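Local coordinates for tudor and KH domain-containing protein homolog (Bombyx mori, PDB 5VQH) that binds symmetrically dimethylated arginines of the Piwi proteins Siwi and Ago3 through its extended Tudor domain, serving piRNA biogenesis and transposon silencing in the male germline, at residues H54-Y59 / D86-R91; Q77-V82 / H125-L130. All blocks are in the same frame, centred on the assembly; numbering follows the deposited sequence.

Contact 1: residues H54-Y59 / D86-R91. With 2MR (n3, n4-dimethylarginine), chain C.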
loop_
_atom_site.group_PDB
_atom_site.type_symbol
_atom_site.label_atom_id
_atom_site.label_comp_id
_atom_site.label_asym_id
_atom_site.label_seq_id
_atom_site.Cartn_x
_atom_site.Cartn_y
_atom_site.Cartn_z
ATOM N N HIS A 54 3.512 15.760 11.317
ATOM C CA HIS A 54 2.485 16.445 12.068
ATOM C C HIS A 54 1.641 15.465 12.913
ATOM O O HIS A 54 1.440 15.674 14.120
ATOM C CB HIS A 54 1.616 17.233 11.103
ATOM C CG HIS A 54 0.596 18.076 11.776
ATOM N ND1 HIS A 54 -0.500 18.580 11.113
ATOM C CD2 HIS A 54 0.494 18.503 13.057
ATOM C CE1 HIS A 54 -1.226 19.298 11.952
ATOM N NE2 HIS A 54 -0.649 19.262 13.141
ATOM N N MET A 55 1.168 14.388 12.285
ATOM C CA MET A 55 0.344 13.443 12.987
ATOM C C MET A 55 1.152 12.882 14.118
ATOM O O MET A 55 0.667 12.709 15.238
ATOM C CB MET A 55 -0.122 12.336 12.058
ATOM C CG MET A 55 -1.213 12.792 11.119
ATOM S SD MET A 55 -1.874 11.523 10.014
ATOM C CE MET A 55 -2.369 10.243 11.167
ATOM N N THR A 56 2.408 12.629 13.844
ATOM C CA THR A 56 3.228 12.028 14.850
ATOM C C THR A 56 3.515 12.970 16.026
ATOM O O THR A 56 3.492 12.509 17.167
ATOM C CB THR A 56 4.518 11.447 14.269
ATOM O OG1 THR A 56 4.174 10.642 13.155
ATOM C CG2 THR A 56 5.222 10.551 15.277
ATOM N N GLU A 57 3.772 14.258 15.782
ATOM C CA GLU A 57 3.994 15.186 16.903
ATOM C C GLU A 57 2.686 15.264 17.730
ATOM O O GLU A 57 2.700 15.246 18.959
ATOM C CB GLU A 57 4.457 16.586 16.427
ATOM N N TYR A 58 1.561 15.297 17.033
ATOM C CA TYR A 58 0.263 15.546 17.654
ATOM C C TYR A 58 -0.212 14.350 18.492
ATOM O O TYR A 58 -0.440 14.471 19.709
ATOM C CB TYR A 58 -0.742 15.886 16.565
ATOM C CG TYR A 58 -2.106 16.217 17.060
ATOM C CD1 TYR A 58 -2.378 17.440 17.621
ATOM C CD2 TYR A 58 -3.145 15.304 16.943
ATOM C CE1 TYR A 58 -3.656 17.756 18.083
ATOM C CE2 TYR A 58 -4.426 15.595 17.404
ATOM C CZ TYR A 58 -4.686 16.825 17.977
ATOM O OH TYR A 58 -5.950 17.118 18.431
ATOM N N TYR A 59 -0.342 13.197 17.849
ATOM C CA TYR A 59 -0.853 12.002 18.538
ATOM C C TYR A 59 0.169 11.430 19.557
ATOM O O TYR A 59 -0.102 10.481 20.269
ATOM C CB TYR A 59 -1.322 10.932 17.529
ATOM C CG TYR A 59 -2.625 11.300 16.810
ATOM C CD1 TYR A 59 -3.846 11.216 17.455
ATOM C CD2 TYR A 59 -2.639 11.691 15.470
ATOM C CE1 TYR A 59 -5.028 11.515 16.805
ATOM C CE2 TYR A 59 -3.810 12.011 14.826
ATOM C CZ TYR A 59 -5.010 11.921 15.499
ATOM O OH TYR A 59 -6.217 12.247 14.872
ATOM N N ASP A 86 8.198 1.755 13.402
ATOM C CA ASP A 86 8.852 3.047 13.688
ATOM C C ASP A 86 8.214 3.890 14.784
ATOM O O ASP A 86 8.734 4.956 15.130
ATOM C CB ASP A 86 9.001 3.895 12.425
ATOM C CG ASP A 86 7.670 4.318 11.814
ATOM O OD1 ASP A 86 7.719 4.950 10.745
ATOM O OD2 ASP A 86 6.585 4.041 12.378
ATOM N N GLY A 87 7.098 3.432 15.333
ATOM C CA GLY A 87 6.394 4.207 16.344
ATOM C C GLY A 87 5.818 5.533 15.883
ATOM O O GLY A 87 5.534 6.360 16.697
ATOM N N ARG A 88 5.624 5.743 14.585
ATOM C CA ARG A 88 4.986 6.978 14.085
ATOM C C ARG A 88 3.497 6.764 13.712
ATOM O O ARG A 88 3.032 5.621 13.547
ATOM C CB ARG A 88 5.765 7.520 12.875
ATOM C CG ARG A 88 7.246 7.801 13.129
ATOM C CD ARG A 88 7.902 8.423 11.913
ATOM N NE ARG A 88 9.360 8.594 12.040
ATOM C CZ ARG A 88 10.286 7.735 11.592
ATOM N NH1 ARG A 88 9.951 6.587 11.004
ATOM N NH2 ARG A 88 11.577 8.019 11.739
ATOM N N TRP A 89 2.757 7.864 13.584
ATOM C CA TRP A 89 1.310 7.809 13.372
ATOM C C TRP A 89 0.942 7.949 11.906
ATOM O O TRP A 89 1.484 8.799 11.175
ATOM C CB TRP A 89 0.588 8.890 14.207
ATOM C CG TRP A 89 0.590 8.563 15.687
ATOM C CD1 TRP A 89 1.586 8.815 16.581
ATOM C CD2 TRP A 89 -0.420 7.871 16.413
ATOM N NE1 TRP A 89 1.253 8.343 17.827
ATOM C CE2 TRP A 89 0.024 7.758 17.750
ATOM C CE3 TRP A 89 -1.662 7.342 16.073
ATOM C CZ2 TRP A 89 -0.719 7.138 18.723
ATOM C CZ3 TRP A 89 -2.387 6.741 17.041
ATOM C CH2 TRP A 89 -1.915 6.642 18.357
ATOM N N TYR A 90 -0.025 7.129 11.492
ATOM C CA TYR A 90 -0.409 7.000 10.091
ATOM C C TYR A 90 -1.937 6.911 9.957
ATOM O O TYR A 90 -2.680 6.639 10.912
ATOM C CB TYR A 90 0.288 5.777 9.480
ATOM C CG TYR A 90 1.791 5.894 9.484
ATOM C CD1 TYR A 90 2.436 6.601 8.498
ATOM C CD2 TYR A 90 2.573 5.325 10.488
ATOM C CE1 TYR A 90 3.814 6.741 8.491
ATOM C CE2 TYR A 90 3.958 5.466 10.497
ATOM C CZ TYR A 90 4.575 6.176 9.477
ATOM O OH TYR A 90 5.951 6.369 9.398
ATOM N N ARG A 91 -2.402 7.179 8.759
ATOM C CA ARG A 91 -3.779 7.049 8.442
ATOM C C ARG A 91 -3.944 5.627 7.980
ATOM O O ARG A 91 -3.214 5.175 7.074
ATOM C CB ARG A 91 -4.175 8.006 7.324
ATOM C CG ARG A 91 -3.873 9.450 7.627
ATOM C CD ARG A 91 -4.369 10.439 6.561
ATOM N NE ARG A 91 -3.823 10.290 5.212
ATOM C CZ ARG A 91 -4.200 11.034 4.165
ATOM N NH1 ARG A 91 -5.133 11.986 4.298
ATOM N NH2 ARG A 91 -3.675 10.823 2.972
HETATM N N 2MR C . 10.631 4.813 7.375
HETATM C CA 2MR C . 9.847 4.107 8.405
HETATM C CB 2MR C . 8.506 3.688 7.812
HETATM C CG 2MR C . 7.803 4.816 7.058
HETATM C CD 2MR C . 6.324 4.477 7.052
HETATM N NE 2MR C . 6.118 3.270 6.290
HETATM C CZ 2MR C . 4.968 2.636 6.334
HETATM N NH1 2MR C . 4.071 3.087 7.081
HETATM C CQ1 2MR C . 2.746 2.530 7.247
HETATM N NH2 2MR C . 4.762 1.534 5.612
HETATM C CQ2 2MR C . 5.765 0.937 4.743
HETATM C C 2MR C . 10.502 2.871 9.007
HETATM O O 2MR C . 9.860 2.041 9.679
HETATM O OXT 2MR C . 11.707 2.644 8.863
#
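M55 reaches from helix 43-59 onto 89-91, and each part of it finds a different residue. Its CB rests 4.1 Å from CB of W89. Further out, SD comes within 3.7 Å of CG of R91, the two side chains crossing at about a right angle. A bend at chi3 (55°) then lays CE on the backbone of Y90, 3.6 Å from C of Y90. Next along the helix, OG1 of T56 takes the N-H of W89 in a nearly straight bond (N to OG1 3.1 Å, 164°), while the same hydroxyl is also hydrogen-bonded to the carbonyl of V52 in its own helix.

The helix thus covers one side of the strand that, on the other, helps line the dimethylarginine pocket of this extended Tudor domain. W89 belongs to the helix side: CB of Y59 sits 3.4 Å from the centroid of the indole's five-membered ring, a CH-pi contact squarely over the face. With an alanine here, Y59 would probably lose the surface it rests on, and a gap would open between helix and strand.

CB of Y90 turns away from 54-59, and the bound dimethylarginine lies over its ring, NH1 3.8 Å above the plane and over the centre. Its phenol is fixed by D86, whose OD1 receives OH of Y90 through the syn lone pair at 2.6 Å. NH1 of R88 comes to that same OD1 from above the carboxylate plane in a salt bridge, while OD2 accepts the backbone N-H of R88, an Asx turn.

Contact 2: residues Q77-V82 / H125-L130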
loop_
_atom_site.group_PDB
_atom_site.type_symbol
_atom_site.label_atom_id
_atom_site.label_comp_id
_atom_site.label_asym_id
_atom_site.label_seq_id
_atom_site.Cartn_x
_atom_site.Cartn_y
_atom_site.Cartn_z
ATOM N N GLN A 77 -13.562 1.943 8.834
ATOM C CA GLN A 77 -13.353 3.269 9.420
ATOM C C GLN A 77 -11.927 3.720 9.226
ATOM O O GLN A 77 -11.008 2.953 9.433
ATOM C CB GLN A 77 -13.626 3.229 10.898
ATOM C CG GLN A 77 -13.601 4.582 11.602
ATOM C CD GLN A 77 -14.053 4.494 13.069
ATOM O OE1 GLN A 77 -14.683 3.538 13.467
ATOM N NE2 GLN A 77 -13.724 5.503 13.870
ATOM N N VAL A 78 -11.749 4.992 8.877
ATOM C CA VAL A 78 -10.414 5.604 8.804
ATOM C C VAL A 78 -10.014 6.235 10.143
ATOM O O VAL A 78 -10.753 7.057 10.690
ATOM C CB VAL A 78 -10.346 6.657 7.695
ATOM C CG1 VAL A 78 -8.972 7.280 7.625
ATOM C CG2 VAL A 78 -10.770 6.058 6.357
ATOM N N VAL A 79 -8.823 5.869 10.622
ATOM C CA VAL A 79 -8.345 6.198 11.961
ATOM C C VAL A 79 -6.853 6.616 12.001
ATOM O O VAL A 79 -6.135 6.577 10.987
ATOM C CB VAL A 79 -8.503 4.965 12.866
ATOM C CG1 VAL A 79 -9.987 4.627 13.073
ATOM C CG2 VAL A 79 -7.749 3.763 12.268
ATOM N N ALA A 80 -6.381 7.014 13.166
ATOM C CA ALA A 80 -4.976 7.264 13.353
ATOM C C ALA A 80 -4.400 6.014 13.976
ATOM O O ALA A 80 -5.019 5.480 14.898
ATOM C CB ALA A 80 -4.777 8.458 14.259
ATOM N N ALA A 81 -3.241 5.543 13.493
ATOM C CA ALA A 81 -2.635 4.309 14.011
ATOM C C ALA A 81 -1.117 4.334 13.986
ATOM O O ALA A 81 -0.510 4.742 13.016
ATOM C CB ALA A 81 -3.111 3.098 13.216
ATOM N N VAL A 82 -0.511 3.839 15.045
ATOM C CA VAL A 82 0.912 3.732 15.086
ATOM C C VAL A 82 1.301 2.581 14.185
ATOM O O VAL A 82 0.556 1.661 14.023
ATOM C CB VAL A 82 1.397 3.484 16.525
ATOM C CG1 VAL A 82 2.858 3.045 16.540
ATOM C CG2 VAL A 82 1.149 4.732 17.391
ATOM N N HIS A 125 -6.906 -0.817 21.297
ATOM C CA HIS A 125 -6.682 0.114 22.407
ATOM C C HIS A 125 -5.853 1.331 21.984
ATOM O O HIS A 125 -6.025 2.420 22.523
ATOM C CB HIS A 125 -5.992 -0.624 23.564
ATOM C CG HIS A 125 -5.627 0.265 24.702
ATOM N ND1 HIS A 125 -4.369 0.826 24.840
ATOM C CD2 HIS A 125 -6.362 0.723 25.747
ATOM C CE1 HIS A 125 -4.343 1.577 25.930
ATOM N NE2 HIS A 125 -5.539 1.533 26.497
ATOM N N GLU A 126 -4.951 1.163 21.028
ATOM C CA GLU A 126 -4.003 2.212 20.721
ATOM C C GLU A 126 -4.353 2.992 19.451
ATOM O O GLU A 126 -3.570 3.823 19.020
ATOM C CB GLU A 126 -2.582 1.631 20.641
ATOM C CG GLU A 126 -2.346 0.607 19.521
ATOM C CD GLU A 126 -0.984 -0.051 19.623
ATOM O OE1 GLU A 126 0.026 0.675 19.467
ATOM O OE2 GLU A 126 -0.931 -1.293 19.863
ATOM N N LEU A 127 -5.512 2.737 18.853
ATOM C CA LEU A 127 -6.011 3.574 17.745
ATOM C C LEU A 127 -6.684 4.858 18.281
ATOM O O LEU A 127 -7.182 4.886 19.424
ATOM C CB LEU A 127 -7.016 2.800 16.874
ATOM C CG LEU A 127 -6.604 1.415 16.352
ATOM C CD1 LEU A 127 -7.799 0.697 15.738
ATOM C CD2 LEU A 127 -5.487 1.554 15.349
ATOM N N CYS A 128 -6.682 5.911 17.463
ATOM C CA CYS A 128 -7.296 7.161 17.833
ATOM C C CYS A 128 -8.193 7.622 16.732
ATOM O O CYS A 128 -8.040 7.187 15.599
ATOM C CB CYS A 128 -6.234 8.222 18.060
ATOM S SG CYS A 128 -5.346 8.013 19.597
ATOM N N GLU A 129 -9.131 8.508 17.051
ATOM C CA GLU A 129 -9.931 9.105 16.015
ATOM C C GLU A 129 -9.018 10.010 15.185
ATOM O O GLU A 129 -8.199 10.766 15.720
ATOM C CB GLU A 129 -11.078 9.932 16.589
ATOM C CG GLU A 129 -11.971 10.581 15.507
ATOM C CD GLU A 129 -12.058 12.121 15.576
ATOM O OE1 GLU A 129 -11.793 12.709 16.653
ATOM O OE2 GLU A 129 -12.408 12.754 14.548
ATOM N N LEU A 130 -9.179 9.919 13.875
ATOM C CA LEU A 130 -8.492 10.810 12.949
ATOM C C LEU A 130 -9.222 12.170 12.824
ATOM O O LEU A 130 -10.332 12.238 12.359
ATOM C CB LEU A 130 -8.334 10.144 11.568
ATOM C CG LEU A 130 -7.460 10.922 10.575
ATOM C CD1 LEU A 130 -6.006 11.068 11.058
ATOM C CD2 LEU A 130 -7.496 10.321 9.185
HETATM O O HOH W 1 -2.300 3.019 17.055
#
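A80 and C128 face each other as an antiparallel hydrogen-bonded pair, and the other side chains take their places around them. N of A80 gives a nearly straight bond to O of C128 (2.9 Å, 170°), and N of C128 returns one to O of A80 at 3.1 Å. CA of L127 makes a bent CA-H...O contact with the same A80 carbonyl, as a weaker companion to the amide.

Both side chains of the pair stand on one face of the sheet, with CB of A80 4.1 Å from CB of C128. L130 leans in at the end of this row: its CG is anti to the backbone N (chi1 -172°), and from there the fork splits, CD1 toward the A80 methyl and CD2 to CG1 of V78 at 3.7 Å, the side chains of L130 and V78 slanting across one another.

On the opposite face, A81 and L127 meet, the A81 methyl lying 3.5 Å from CD2 of L127. V79 sets its CB away from 125-130, yet that atom still lies 3.6 Å from O of C128. Beyond the pair, toward V82 and the 3-10 turn at E126, a water bridges the two segments, accepting from N of V82 (2.8 Å) and apparently donating to O of E126.

The weakly bonded strand at 128-129 is thereby outermost in the antiparallel sheet of the Tudor domain, beside strand 78-82, whose other side is bonded to strand 89-98 through A81 and Y90. Helix 43-59 packs over the A80 and C128 face: Y59 touches A80, C128 and L130, M55 touches L130, and W89 from strand 89-98 reaches A80, V82 and C128.

In the fold
From the N terminus, the end of helix 43-59 comes first, and contact 1 brings it to 86-91 after a loop of 26 residues that holds helix 62-66 and strand 78-82. Contact 2 starts within that loop, at 77-82, and closes on 125-130 only after strands 89-98, 108-113 and 119-123 have run by. The two loops therefore cross rather than nest. They also touch: OH of Y59 is hydrogen-bonded to O of E129. Together they tie the helix, strand 89-98, which brings Y90 to the pocket, and the edge strand 128-129 to strand 78-82 within the Tudor domain.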